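Local coordinates for leucine-rich repeat protein (Bacteroides thetaiotaomicron, PDB 4ECN) that is of unknown function but, as an extracellular leucine-rich repeat protein with DUF4458 domains, probably binds other proteins, at residues F135-E140 and V257-K262; A220-S225 and L234-V239. All coordinates share one frame; numbering follows the deposited sequence.

Contact 1: residues F135-E140 and V257-K262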
loop_
_atom_site.group_PDB
_atom_site.type_symbol
_atom_site.label_atom_id
_atom_site.label_comp_id
_atom_site.label_asym_id
_atom_site.label_seq_id
_atom_site.Cartn_x
_atom_site.Cartn_y
_atom_site.Cartn_z
ATOM N N PHE A 135 43.181 -23.447 -2.716
ATOM C CA PHE A 135 42.124 -24.435 -2.889
ATOM C C PHE A 135 42.551 -25.545 -3.837
ATOM O O PHE A 135 43.446 -25.362 -4.672
ATOM C CB PHE A 135 40.845 -23.752 -3.405
ATOM C CG PHE A 135 40.343 -22.734 -2.411
ATOM C CD1 PHE A 135 39.514 -23.114 -1.362
ATOM C CD2 PHE A 135 40.784 -21.417 -2.459
ATOM C CE1 PHE A 135 39.103 -22.187 -0.409
ATOM C CE2 PHE A 135 40.363 -20.490 -1.506
ATOM C CZ PHE A 135 39.519 -20.878 -0.502
ATOM N N LYS A 136 41.919 -26.705 -3.662
ATOM C CA LYS A 136 42.103 -27.904 -4.451
ATOM C C LYS A 136 40.725 -28.408 -4.819
ATOM O O LYS A 136 39.957 -28.865 -3.949
ATOM C CB LYS A 136 42.929 -28.932 -3.677
ATOM C CG LYS A 136 43.148 -30.273 -4.362
ATOM C CD LYS A 136 43.573 -31.295 -3.301
ATOM C CE LYS A 136 43.855 -32.687 -3.804
ATOM N NZ LYS A 136 45.117 -32.740 -4.581
ATOM N N LEU A 137 40.388 -28.228 -6.105
ATOM C CA LEU A 137 39.125 -28.639 -6.713
ATOM C C LEU A 137 39.157 -30.152 -6.932
ATOM O O LEU A 137 40.126 -30.662 -7.480
ATOM C CB LEU A 137 38.883 -27.880 -8.029
ATOM C CG LEU A 137 38.403 -26.432 -7.965
ATOM C CD1 LEU A 137 39.490 -25.476 -7.452
ATOM C CD2 LEU A 137 37.985 -25.964 -9.346
ATOM N N SER A 138 38.123 -30.866 -6.473
ATOM C CA SER A 138 38.065 -32.322 -6.532
ATOM C C SER A 138 36.693 -32.825 -6.963
ATOM O O SER A 138 35.694 -32.185 -6.627
ATOM C CB SER A 138 38.387 -32.886 -5.151
ATOM O OG SER A 138 39.418 -32.171 -4.485
ATOM N N LYS A 139 36.632 -33.990 -7.655
ATOM C CA LYS A 139 35.365 -34.614 -8.060
ATOM C C LYS A 139 34.679 -35.286 -6.860
ATOM O O LYS A 139 35.290 -36.120 -6.195
ATOM C CB LYS A 139 35.566 -35.648 -9.178
ATOM C CG LYS A 139 36.010 -35.106 -10.523
ATOM C CD LYS A 139 35.932 -36.222 -11.571
ATOM C CE LYS A 139 36.357 -35.794 -12.955
ATOM N NZ LYS A 139 36.183 -36.884 -13.954
ATOM N N GLU A 140 33.419 -34.912 -6.585
ATOM C CA GLU A 140 32.573 -35.440 -5.497
ATOM C C GLU A 140 31.226 -35.857 -6.087
ATOM O O GLU A 140 30.866 -35.391 -7.175
ATOM C CB GLU A 140 32.393 -34.390 -4.366
ATOM C CG GLU A 140 31.800 -34.918 -3.061
ATOM C CD GLU A 140 30.746 -34.048 -2.389
ATOM O OE1 GLU A 140 29.611 -33.988 -2.917
ATOM O OE2 GLU A 140 31.021 -33.494 -1.298
ATOM N N VAL A 257 37.290 -27.934 -2.438
ATOM C CA VAL A 257 36.227 -27.383 -3.272
ATOM C C VAL A 257 35.604 -28.598 -4.000
ATOM O O VAL A 257 36.158 -29.059 -5.004
ATOM C CB VAL A 257 36.690 -26.247 -4.218
ATOM C CG1 VAL A 257 35.531 -25.727 -5.063
ATOM C CG2 VAL A 257 37.328 -25.103 -3.434
ATOM N N PRO A 258 34.516 -29.185 -3.440
ATOM C CA PRO A 258 33.934 -30.408 -4.027
ATOM C C PRO A 258 33.093 -30.162 -5.296
ATOM O O PRO A 258 31.885 -29.900 -5.217
ATOM C CB PRO A 258 33.047 -30.942 -2.895
ATOM C CG PRO A 258 32.648 -29.751 -2.137
ATOM C CD PRO A 258 33.809 -28.799 -2.202
ATOM N N ILE A 259 33.722 -30.341 -6.468
ATOM C CA ILE A 259 33.074 -30.140 -7.765
ATOM C C ILE A 259 32.080 -31.286 -8.006
ATOM O O ILE A 259 32.421 -32.443 -7.798
ATOM C CB ILE A 259 34.132 -30.009 -8.887
ATOM C CG1 ILE A 259 35.130 -28.849 -8.594
ATOM C CG2 ILE A 259 33.488 -29.871 -10.283
ATOM C CD1 ILE A 259 34.537 -27.435 -8.411
ATOM N N GLN A 260 30.843 -30.946 -8.418
ATOM C CA GLN A 260 29.746 -31.897 -8.615
ATOM C C GLN A 260 29.555 -32.339 -10.066
ATOM O O GLN A 260 29.111 -33.475 -10.290
ATOM C CB GLN A 260 28.422 -31.271 -8.141
ATOM C CG GLN A 260 28.397 -30.855 -6.676
ATOM C CD GLN A 260 28.599 -32.005 -5.722
ATOM O OE1 GLN A 260 27.900 -33.028 -5.777
ATOM N NE2 GLN A 260 29.541 -31.836 -4.802
ATOM N N LEU A 261 29.826 -31.422 -11.037
ATOM C CA LEU A 261 29.641 -31.603 -12.488
ATOM C C LEU A 261 28.185 -31.956 -12.752
ATOM O O LEU A 261 27.879 -33.007 -13.325
ATOM C CB LEU A 261 30.587 -32.666 -13.084
ATOM C CG LEU A 261 32.079 -32.513 -12.825
ATOM C CD1 LEU A 261 32.800 -33.825 -13.060
ATOM C CD2 LEU A 261 32.682 -31.410 -13.653
ATOM N N LYS A 262 27.286 -31.122 -12.234
ATOM C CA LYS A 262 25.851 -31.341 -12.363
ATOM C C LYS A 262 25.154 -30.116 -12.969
ATOM O O LYS A 262 25.779 -29.082 -13.243
ATOM C CB LYS A 262 25.220 -31.675 -10.992
ATOM C CG LYS A 262 25.747 -32.910 -10.289
ATOM C CD LYS A 262 25.096 -33.036 -8.915
ATOM C CE LYS A 262 25.673 -34.152 -8.075
ATOM N NZ LYS A 262 25.115 -34.150 -6.694
#
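Val-257 rests its CG2 methyl obliquely against the Phe-135 ring, 3.6 Å from CD1, and turns its other methyl, CG1, to Leu-137 CG. Its torsion makes this fork possible: CG1 lies anti to the backbone N (chi1 180°), which leaves CG2 beside that N and facing the phenyl group. Farther along the same face, Leu-137 CD2 meets Ile-259 CD1 at 3.9 Å. This is the tight part of the contact, hemmed in by Val-218, Val-178 and Phe-152. Beneath these side chains run neighbouring parallel strands, 130-139 and 251-259, the first and last in chain order of a DUF4458 domain's sheet, a family grouped with the transthyretin-like folds. Val-257 uses both backbone groups, taking Lys-136 O with its N and receiving Ser-138 N on its O. Ile-259 repeats the pattern, its N reaching Ser-138 O and its O held by Glu-140 N at 2.9 Å. Where the strands end, the packing gives way to a more open, polar fringe. There Glu-140 lies alongside Pro-258 and Gln-260. Gln-260 NE2 donates to Glu-140 OE1 at 2.9 Å from above the carboxylate plane, which stands steeply across the amide plane. The same NE2 also bonds to Pro-258 O. Exposed Lys-262 sets NZ on an in-plane lone pair of Gln-260 OE1. A leucine in place of Gln-260 would probably leave the Glu-140 carboxylate and Lys-262 NZ without their amide partners. On the Leu-137 face, beyond Ile-259, Lys-139 brings CE only loosely to Leu-261 CD1, at 4.1 Å, while its NZ bonds to Asp-199 O.

Contact 2: residues A220-S225 and L234-V239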
loop_
_atom_site.group_PDB
_atom_site.type_symbol
_atom_site.label_atom_id
_atom_site.label_comp_id
_atom_site.label_asym_id
_atom_site.label_seq_id
_atom_site.Cartn_x
_atom_site.Cartn_y
_atom_site.Cartn_z
ATOM N N ALA A 220 29.714 -23.001 -1.177
ATOM C CA ALA A 220 29.193 -22.767 -2.532
ATOM C C ALA A 220 30.303 -22.435 -3.529
ATOM O O ALA A 220 31.344 -21.893 -3.146
ATOM C CB ALA A 220 28.171 -21.630 -2.523
ATOM N N TYR A 221 30.061 -22.719 -4.816
ATOM C CA TYR A 221 31.005 -22.359 -5.880
ATOM C C TYR A 221 30.279 -22.150 -7.216
ATOM O O TYR A 221 29.177 -22.674 -7.445
ATOM C CB TYR A 221 32.138 -23.406 -6.062
ATOM C CG TYR A 221 31.661 -24.731 -6.617
ATOM C CD1 TYR A 221 31.568 -24.942 -7.993
ATOM C CD2 TYR A 221 31.233 -25.751 -5.770
ATOM C CE1 TYR A 221 31.057 -26.131 -8.511
ATOM C CE2 TYR A 221 30.728 -26.946 -6.276
ATOM C CZ TYR A 221 30.655 -27.137 -7.648
ATOM O OH TYR A 221 30.189 -28.322 -8.157
ATOM N N THR A 222 30.943 -21.395 -8.101
ATOM C CA THR A 222 30.566 -21.163 -9.486
ATOM C C THR A 222 31.830 -21.400 -10.309
ATOM O O THR A 222 32.850 -20.746 -10.059
ATOM C CB THR A 222 29.928 -19.786 -9.693
ATOM O OG1 THR A 222 28.799 -19.656 -8.833
ATOM C CG2 THR A 222 29.472 -19.582 -11.112
ATOM N N THR A 223 31.786 -22.379 -11.235
ATOM C CA THR A 223 32.932 -22.655 -12.117
ATOM C C THR A 223 32.703 -21.967 -13.481
ATOM O O THR A 223 31.557 -21.801 -13.910
ATOM C CB THR A 223 33.201 -24.164 -12.276
ATOM O OG1 THR A 223 31.985 -24.832 -12.594
ATOM C CG2 THR A 223 33.826 -24.787 -11.036
ATOM N N TYR A 224 33.804 -21.564 -14.147
ATOM C CA TYR A 224 33.775 -20.887 -15.444
ATOM C C TYR A 224 34.715 -21.509 -16.488
ATOM O O TYR A 224 35.808 -21.967 -16.155
ATOM C CB TYR A 224 34.168 -19.410 -15.292
ATOM C CG TYR A 224 33.299 -18.631 -14.339
ATOM C CD1 TYR A 224 32.115 -18.036 -14.769
ATOM C CD2 TYR A 224 33.662 -18.473 -13.005
ATOM C CE1 TYR A 224 31.297 -17.336 -13.885
ATOM C CE2 TYR A 224 32.857 -17.769 -12.114
ATOM C CZ TYR A 224 31.676 -17.200 -12.557
ATOM O OH TYR A 224 30.884 -16.508 -11.671
ATOM N N SER A 225 34.298 -21.461 -17.765
ATOM C CA SER A 225 35.091 -21.893 -18.920
ATOM C C SER A 225 35.477 -20.660 -19.732
ATOM O O SER A 225 34.629 -19.799 -19.940
ATOM C CB SER A 225 34.326 -22.906 -19.769
ATOM O OG SER A 225 33.165 -22.345 -20.361
ATOM N N LEU A 234 29.705 -22.500 -15.812
ATOM C CA LEU A 234 29.630 -23.949 -16.014
ATOM C C LEU A 234 28.542 -24.552 -15.120
ATOM O O LEU A 234 27.711 -25.314 -15.615
ATOM C CB LEU A 234 30.986 -24.608 -15.753
ATOM C CG LEU A 234 32.059 -24.331 -16.803
ATOM C CD1 LEU A 234 33.413 -24.807 -16.346
ATOM C CD2 LEU A 234 31.719 -25.008 -18.103
ATOM N N GLU A 235 28.531 -24.184 -13.818
ATOM C CA GLU A 235 27.558 -24.611 -12.809
ATOM C C GLU A 235 27.683 -23.774 -11.536
ATOM O O GLU A 235 28.714 -23.150 -11.291
ATOM C CB GLU A 235 27.703 -26.110 -12.451
ATOM C CG GLU A 235 28.902 -26.439 -11.574
ATOM C CD GLU A 235 28.987 -27.864 -11.072
ATOM O OE1 GLU A 235 27.929 -28.518 -10.933
ATOM O OE2 GLU A 235 30.117 -28.313 -10.770
ATOM N N THR A 236 26.651 -23.818 -10.707
ATOM C CA THR A 236 26.618 -23.159 -9.414
ATOM C C THR A 236 26.047 -24.184 -8.464
ATOM O O THR A 236 24.995 -24.769 -8.751
ATOM C CB THR A 236 25.849 -21.812 -9.448
ATOM O OG1 THR A 236 26.395 -20.964 -10.454
ATOM C CG2 THR A 236 25.942 -21.070 -8.147
ATOM N N GLN A 237 26.761 -24.468 -7.379
ATOM C CA GLN A 237 26.272 -25.458 -6.434
ATOM C C GLN A 237 26.430 -25.012 -5.001
ATOM O O GLN A 237 27.413 -24.347 -4.664
ATOM C CB GLN A 237 27.016 -26.795 -6.601
ATOM C CG GLN A 237 26.919 -27.479 -7.960
ATOM C CD GLN A 237 25.560 -27.980 -8.369
ATOM O OE1 GLN A 237 24.703 -28.311 -7.548
ATOM N NE2 GLN A 237 25.374 -28.129 -9.670
ATOM N N SER A 238 25.461 -25.402 -4.154
ATOM C CA SER A 238 25.537 -25.261 -2.704
ATOM C C SER A 238 26.132 -26.560 -2.204
ATOM O O SER A 238 25.636 -27.647 -2.550
ATOM C CB SER A 238 24.186 -24.944 -2.073
ATOM O OG SER A 238 24.371 -24.578 -0.714
ATOM N N VAL A 239 27.268 -26.467 -1.517
ATOM C CA VAL A 239 27.995 -27.638 -1.055
ATOM C C VAL A 239 28.410 -27.475 0.415
ATOM O O VAL A 239 28.058 -26.493 1.075
ATOM C CB VAL A 239 29.242 -27.897 -1.961
ATOM C CG1 VAL A 239 28.842 -28.362 -3.362
ATOM C CG2 VAL A 239 30.168 -26.684 -2.025
#
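Tyr-221 and Gln-237 face each other as a hydrogen-bonded pair in the antiparallel beta hairpin made by strands 214-227 and 230-238 of the DUF4458 domain. Backbone bonding comes first. Tyr-221 N donates to Gln-237 O and Gln-237 N returns the bond to Tyr-221 O at 3.0 Å. Toward the turn, Leu-234 N reaches Thr-223 O at 2.7 Å while Thr-223 N bonds more loosely to Glu-235 O. The Leu-234 backbone (psi -48°) and a one-residue slip in register, which pairs Ser-225 with Ser-232, are consistent with a classic beta bulge at Leu-234 and Glu-235.

Apolar contacts lie at the two ends. Leu-234 spreads its methyls along the opposite strand, with CD1 over the backbone of Tyr-224 and CD2 against Ser-225 CB at 3.7 Å. At the other end Val-239 CG1 meets the edge of the Tyr-221 ring 3.7 Å from CE2, crossing it at about a right angle, and the ring's CE2 also touches Gln-237 CB.

Polar side chains complete the pairing. Tyr-221 CG sits in the crowded position between its backbone N and carbonyl carbon (chi1 69°), which swings the phenol across to the neighbouring strand. Its OH donates to Glu-235 OE2, 2.6 Å away, with that oxygen in the plane of the ring, whereas the carboxylate is met from above and turned 77° from the ring. The carboxylate is gripped further: Gln-237 NE2 bonds to OE1 at 2.9 Å, and Tyr-150 OH and the backbone N atoms of Leu-261 and Lys-262 also bind it, so its buried charge is probably well compensated. On the other face, Thr-236 OG1, which also bonds to Lys-272 NZ, lies 3.2 Å from Thr-222 OG1 in a hydroxyl-to-hydroxyl hydrogen bond.

After an earlier sheet made from strands 10-18 to 118-124, the chain lays down residues 135-140 and then builds the intervening strands of the second sheet, 157-164, 170-179 and 202-212. Strand 214-227, carrying 220-225, turns back tightly into strand 230-238, so contact 2 closes a hairpin loop. Only after this does the chain reach 257-262 and close the far larger loop of contact 1, within which contact 2 is wholly nested; the two do not cross. The centres of the two contacts lie about 9 Å apart. Gln-260 N and Tyr-221 OH, 2.7 Å apart in a probable hydrogen bond, join the end of strand 251-259 to the hairpin, with helix 266-280 following in the chain.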